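Local coordinates for protein P47 (Clostridium botulinum, PDB 6EKT) that belongs to a botulinum neurotoxin gene cluster, resembles tubular lipid-binding proteins and may be part of a progenitor complex that protects the toxin in the gut, at residues 60-72 and 84-96. Sequence-based numbering, arbitrary orientation.
Sequences KKQEIKMVFDNWE and IKTPIKEGYFKVR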
loop_
_atom_site.group_PDB
_atom_site.type_symbol
_atom_site.label_atom_id
_atom_site.label_comp_id
_atom_site.label_asym_id
_atom_site.label_seq_id
_atom_site.Cartn_x
_atom_site.Cartn_y
_atom_site.Cartn_z
ATOM N N LYS A 60 45.071 9.859 -22.933
ATOM C CA LYS A 60 44.185 10.618 -23.825
ATOM C C LYS A 60 44.102 12.093 -23.441
ATOM O O LYS A 60 43.329 12.847 -24.047
ATOM C CB LYS A 60 42.801 9.957 -23.910
ATOM C CG LYS A 60 42.795 8.623 -24.651
ATOM C CD LYS A 60 41.609 7.776 -24.223
ATOM C CE LYS A 60 41.776 6.308 -24.593
ATOM N NZ LYS A 60 40.713 5.485 -23.942
ATOM N N LYS A 61 44.915 12.477 -22.447
ATOM C CA LYS A 61 45.084 13.867 -21.956
ATOM C C LYS A 61 43.761 14.551 -21.609
ATOM O O LYS A 61 43.409 15.589 -22.187
ATOM C CB LYS A 61 45.899 14.720 -22.948
ATOM C CG LYS A 61 47.394 14.413 -22.966
ATOM C CD LYS A 61 48.203 15.508 -23.664
ATOM C CE LYS A 61 48.040 15.484 -25.184
ATOM N NZ LYS A 61 49.014 16.371 -25.885
ATOM N N GLN A 62 43.025 13.930 -20.689
ATOM C CA GLN A 62 41.701 14.407 -20.276
ATOM C C GLN A 62 41.562 14.318 -18.767
ATOM O O GLN A 62 41.999 13.340 -18.148
ATOM C CB GLN A 62 40.575 13.599 -20.943
ATOM C CG GLN A 62 40.356 13.923 -22.421
ATOM C CD GLN A 62 39.158 13.210 -23.052
ATOM O OE1 GLN A 62 38.473 12.404 -22.415
ATOM N NE2 GLN A 62 38.897 13.524 -24.322
ATOM N N GLU A 63 40.965 15.354 -18.185
ATOM C CA GLU A 63 40.611 15.348 -16.764
ATOM C C GLU A 63 39.338 16.143 -16.465
ATOM O O GLU A 63 38.972 17.056 -17.207
ATOM C CB GLU A 63 41.787 15.825 -15.895
ATOM C CG GLU A 63 42.137 17.291 -16.062
ATOM C CD GLU A 63 43.523 17.637 -15.546
ATOM O OE1 GLU A 63 43.734 17.669 -14.314
ATOM O OE2 GLU A 63 44.397 17.898 -16.384
ATOM N N ILE A 64 38.670 15.773 -15.375
ATOM C CA ILE A 64 37.456 16.447 -14.920
ATOM C C ILE A 64 37.372 16.400 -13.387
ATOM O O ILE A 64 37.743 15.395 -12.768
ATOM C CB ILE A 64 36.172 15.877 -15.593
ATOM C CG1 ILE A 64 34.921 16.647 -15.130
ATOM C CG2 ILE A 64 36.048 14.369 -15.386
ATOM C CD1 ILE A 64 33.668 16.386 -15.948
ATOM N N LYS A 65 36.916 17.503 -12.799
ATOM C CA LYS A 65 36.678 17.603 -11.365
ATOM C C LYS A 65 35.335 18.284 -11.153
ATOM O O LYS A 65 35.089 19.346 -11.741
ATOM C CB LYS A 65 37.791 18.426 -10.685
ATOM C CG LYS A 65 37.547 18.726 -9.212
ATOM C CD LYS A 65 38.765 19.403 -8.602
ATOM C CE LYS A 65 38.523 19.734 -7.147
ATOM N NZ LYS A 65 39.732 20.448 -6.644
ATOM N N MET A 66 34.486 17.673 -10.312
ATOM C CA MET A 66 33.156 18.204 -9.982
ATOM C C MET A 66 32.897 18.148 -8.487
ATOM O O MET A 66 32.869 17.061 -7.893
ATOM C CB MET A 66 32.050 17.439 -10.730
ATOM C CG MET A 66 32.033 17.622 -12.242
ATOM S SD MET A 66 30.756 16.709 -13.140
ATOM C CE MET A 66 31.289 15.010 -12.974
ATOM N N VAL A 67 32.710 19.315 -7.880
ATOM C CA VAL A 67 32.252 19.399 -6.488
ATOM C C VAL A 67 30.803 19.907 -6.527
ATOM O O VAL A 67 30.528 20.998 -7.054
ATOM C CB VAL A 67 33.158 20.310 -5.602
ATOM C CG1 VAL A 67 32.868 20.086 -4.120
ATOM C CG2 VAL A 67 34.647 20.072 -5.875
ATOM N N PHE A 68 29.884 19.104 -5.989
ATOM C CA PHE A 68 28.448 19.372 -6.114
ATOM C C PHE A 68 27.867 20.306 -5.059
ATOM O O PHE A 68 28.174 20.201 -3.868
ATOM C CB PHE A 68 27.645 18.057 -6.150
ATOM C CG PHE A 68 28.021 17.155 -7.294
ATOM C CD1 PHE A 68 27.617 17.443 -8.594
ATOM C CD2 PHE A 68 28.767 15.999 -7.063
ATOM C CE1 PHE A 68 27.954 16.597 -9.648
ATOM C CE2 PHE A 68 29.117 15.153 -8.109
ATOM C CZ PHE A 68 28.711 15.451 -9.404
ATOM N N ASP A 69 27.030 21.224 -5.532
ATOM C CA ASP A 69 26.160 22.049 -4.698
ATOM C C ASP A 69 25.145 21.165 -3.952
ATOM O O ASP A 69 25.018 21.250 -2.724
ATOM C CB ASP A 69 25.429 23.055 -5.596
ATOM C CG ASP A 69 25.298 24.425 -4.971
ATOM O OD1 ASP A 69 24.426 24.604 -4.099
ATOM O OD2 ASP A 69 26.058 25.334 -5.375
ATOM N N ASN A 70 24.465 20.304 -4.715
ATOM C CA ASN A 70 23.334 19.495 -4.256
ATOM C C ASN A 70 23.006 18.485 -5.359
ATOM O O ASN A 70 23.504 18.627 -6.475
ATOM C CB ASN A 70 22.115 20.387 -4.013
ATOM C CG ASN A 70 21.018 19.668 -3.261
ATOM O OD1 ASN A 70 21.251 18.596 -2.713
ATOM N ND2 ASN A 70 19.824 20.242 -3.238
ATOM N N TRP A 71 22.206 17.465 -5.039
ATOM C CA TRP A 71 21.486 16.675 -6.056
ATOM C C TRP A 71 20.016 16.797 -5.684
ATOM O O TRP A 71 19.670 16.693 -4.503
ATOM C CB TRP A 71 21.883 15.196 -6.057
ATOM C CG TRP A 71 23.215 14.840 -6.655
ATOM C CD1 TRP A 71 24.275 15.680 -6.925
ATOM C CD2 TRP A 71 23.656 13.525 -7.001
ATOM N NE1 TRP A 71 25.329 14.966 -7.451
ATOM C CE2 TRP A 71 24.985 13.643 -7.495
ATOM C CE3 TRP A 71 23.055 12.254 -6.952
ATOM C CZ2 TRP A 71 25.718 12.538 -7.946
ATOM C CZ3 TRP A 71 23.789 11.152 -7.385
ATOM C CH2 TRP A 71 25.109 11.304 -7.886
ATOM N N GLU A 72 19.153 17.034 -6.669
ATOM C CA GLU A 72 17.726 17.260 -6.416
ATOM C C GLU A 72 16.883 16.550 -7.462
ATOM O O GLU A 72 17.086 16.752 -8.664
ATOM C CB GLU A 72 17.401 18.759 -6.422
ATOM C CG GLU A 72 15.913 19.088 -6.274
ATOM C CD GLU A 72 15.545 20.527 -6.642
ATOM O OE1 GLU A 72 16.411 21.285 -7.128
ATOM O OE2 GLU A 72 14.371 20.913 -6.443
ATOM N N ILE A 84 17.155 14.133 -12.155
ATOM C CA ILE A 84 17.845 14.875 -11.095
ATOM C C ILE A 84 18.678 16.033 -11.638
ATOM O O ILE A 84 19.216 15.950 -12.758
ATOM C CB ILE A 84 18.719 13.972 -10.187
ATOM C CG1 ILE A 84 19.850 13.288 -10.979
ATOM C CG2 ILE A 84 17.841 12.978 -9.404
ATOM C CD1 ILE A 84 20.974 12.744 -10.112
ATOM N N LYS A 85 18.739 17.116 -10.864
ATOM C CA LYS A 85 19.655 18.220 -11.147
ATOM C C LYS A 85 20.891 18.013 -10.282
ATOM O O LYS A 85 20.761 17.706 -9.091
ATOM C CB LYS A 85 19.028 19.567 -10.789
ATOM C CG LYS A 85 17.848 20.018 -11.638
ATOM C CD LYS A 85 17.404 21.382 -11.133
ATOM C CE LYS A 85 16.010 21.770 -11.603
ATOM N NZ LYS A 85 15.617 23.061 -10.958
ATOM N N THR A 86 22.082 18.197 -10.861
ATOM C CA THR A 86 23.327 18.024 -10.104
ATOM C C THR A 86 24.212 19.284 -10.194
ATOM O O THR A 86 25.329 19.214 -10.719
ATOM C CB THR A 86 24.118 16.764 -10.539
ATOM O OG1 THR A 86 24.529 16.905 -11.906
ATOM C CG2 THR A 86 23.281 15.480 -10.396
ATOM N N PRO A 87 23.715 20.440 -9.682
ATOM C CA PRO A 87 24.456 21.698 -9.792
ATOM C C PRO A 87 25.889 21.566 -9.244
ATOM O O PRO A 87 26.099 21.028 -8.147
ATOM C CB PRO A 87 23.622 22.688 -8.959
ATOM C CG PRO A 87 22.767 21.829 -8.074
ATOM C CD PRO A 87 22.459 20.628 -8.921
ATOM N N ILE A 88 26.848 22.002 -10.051
ATOM C CA ILE A 88 28.275 21.986 -9.705
ATOM C C ILE A 88 28.645 23.362 -9.141
ATOM O O ILE A 88 28.529 24.376 -9.838
ATOM C CB ILE A 88 29.165 21.658 -10.940
ATOM C CG1 ILE A 88 28.775 20.304 -11.551
ATOM C CG2 ILE A 88 30.647 21.611 -10.562
ATOM C CD1 ILE A 88 29.052 20.195 -13.036
ATOM N N LYS A 89 29.090 23.392 -7.888
ATOM C CA LYS A 89 29.534 24.660 -7.285
ATOM C C LYS A 89 30.932 25.092 -7.739
ATOM O O LYS A 89 31.195 26.292 -7.866
ATOM C CB LYS A 89 29.405 24.667 -5.749
ATOM C CG LYS A 89 30.270 23.681 -4.968
ATOM C CD LYS A 89 30.244 23.998 -3.470
ATOM C CE LYS A 89 30.473 22.750 -2.628
ATOM N NZ LYS A 89 30.159 22.974 -1.183
ATOM N N GLU A 90 31.816 24.118 -7.966
ATOM C CA GLU A 90 33.177 24.378 -8.448
ATOM C C GLU A 90 33.765 23.154 -9.154
ATOM O O GLU A 90 33.392 22.005 -8.881
ATOM C CB GLU A 90 34.113 24.861 -7.321
ATOM C CG GLU A 90 34.402 23.823 -6.251
ATOM C CD GLU A 90 35.568 24.188 -5.361
ATOM O OE1 GLU A 90 36.723 24.182 -5.835
ATOM O OE2 GLU A 90 35.334 24.478 -4.181
ATOM N N GLY A 91 34.707 23.424 -10.046
ATOM C CA GLY A 91 35.334 22.380 -10.829
ATOM C C GLY A 91 35.687 22.829 -12.229
ATOM O O GLY A 91 35.501 23.996 -12.596
ATOM N N TYR A 92 36.171 21.873 -13.015
ATOM C CA TYR A 92 36.665 22.130 -14.361
ATOM C C TYR A 92 36.766 20.827 -15.154
ATOM O O TYR A 92 36.741 19.728 -14.590
ATOM C CB TYR A 92 38.055 22.814 -14.287
ATOM C CG TYR A 92 39.159 21.889 -13.823
ATOM C CD1 TYR A 92 39.395 21.681 -12.460
ATOM C CD2 TYR A 92 39.960 21.203 -14.755
ATOM C CE1 TYR A 92 40.393 20.815 -12.028
ATOM C CE2 TYR A 92 40.966 20.337 -14.335
ATOM C CZ TYR A 92 41.170 20.146 -12.972
ATOM O OH TYR A 92 42.155 19.293 -12.548
ATOM N N PHE A 93 36.895 20.955 -16.468
ATOM C CA PHE A 93 37.458 19.869 -17.257
ATOM C C PHE A 93 38.516 20.398 -18.220
ATOM O O PHE A 93 38.500 21.580 -18.576
ATOM C CB PHE A 93 36.385 19.012 -17.942
ATOM C CG PHE A 93 35.694 19.675 -19.101
ATOM C CD1 PHE A 93 34.563 20.469 -18.901
ATOM C CD2 PHE A 93 36.140 19.464 -20.412
ATOM C CE1 PHE A 93 33.902 21.059 -19.980
ATOM C CE2 PHE A 93 35.484 20.051 -21.494
ATOM C CZ PHE A 93 34.364 20.846 -21.277
ATOM N N LYS A 94 39.431 19.517 -18.577
ATOM C CA LYS A 94 40.546 19.819 -19.447
ATOM C C LYS A 94 40.673 18.805 -20.543
ATOM O O LYS A 94 40.686 17.632 -20.282
ATOM C CB LYS A 94 41.829 19.801 -18.624
ATOM C CG LYS A 94 43.054 20.388 -19.307
ATOM C CD LYS A 94 44.129 20.753 -18.288
ATOM C CE LYS A 94 45.408 21.223 -18.971
ATOM N NZ LYS A 94 46.580 21.251 -18.044
ATOM N N VAL A 95 40.805 19.278 -21.773
ATOM C CA VAL A 95 40.933 18.407 -22.910
ATOM C C VAL A 95 42.186 18.616 -23.773
ATOM O O VAL A 95 43.172 17.979 -23.546
ATOM C CB VAL A 95 39.637 18.386 -23.794
ATOM C CG1 VAL A 95 39.742 17.374 -24.917
ATOM C CG2 VAL A 95 38.446 17.964 -22.967
ATOM N N ARG A 96 42.150 19.512 -24.744
ATOM C CA ARG A 96 43.279 19.622 -25.683
ATOM C C ARG A 96 44.135 20.819 -25.327
ATOM O O ARG A 96 44.387 21.710 -26.120
ATOM C CB ARG A 96 42.751 19.647 -27.131
ATOM C CG ARG A 96 42.321 18.278 -27.666
ATOM C CD ARG A 96 41.080 18.317 -28.553
ATOM N NE ARG A 96 41.126 19.487 -29.403
ATOM C CZ ARG A 96 40.539 19.621 -30.584
ATOM N NH1 ARG A 96 39.807 18.649 -31.088
ATOM N NH2 ARG A 96 40.687 20.772 -31.251
#
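E63 and Y92 meet beside an antiparallel ladder in which strands 62-68 and 91-94 run at 170° to each other; a classic beta bulge interrupts it, a worked example of register change. At the bulge, K89 and E90 both face V67: V67 O takes a bond from K89 N (2.9 Å) and a weak, longer one from E90 N, while V67 N returns a straight bond to E90 O. The register shifts by one; F68 still pairs with I88 and D69 N bonds P87 O, and after a short loop E72 pairs with K85 in another sheet. E63, K65, V67, Y92 and K94 point to one face, I64, M66 and F93 to the opposite one, onto helix 152-168 of this TULIP-like protein. At W71, the T86 methyl CG2 sits squarely over the five-membered ring, 3.6 Å from its centroid, a CH-pi contact.

Rotation about the E63 CA-CB bond (chi1 68°) puts CG between backbone N and carbonyl carbon, 3.6 Å from K94 CB and also against Y92 CE2. CD then lies at the edge of the tyrosine ring. OE2 leans on K94 CD, with K94 NZ beyond salt-bridge distance at 4.3 Å from E63 OE2, and Y92 OH donates to E63 OE1 at 2.9 Å, from 45° above the carboxylate plane.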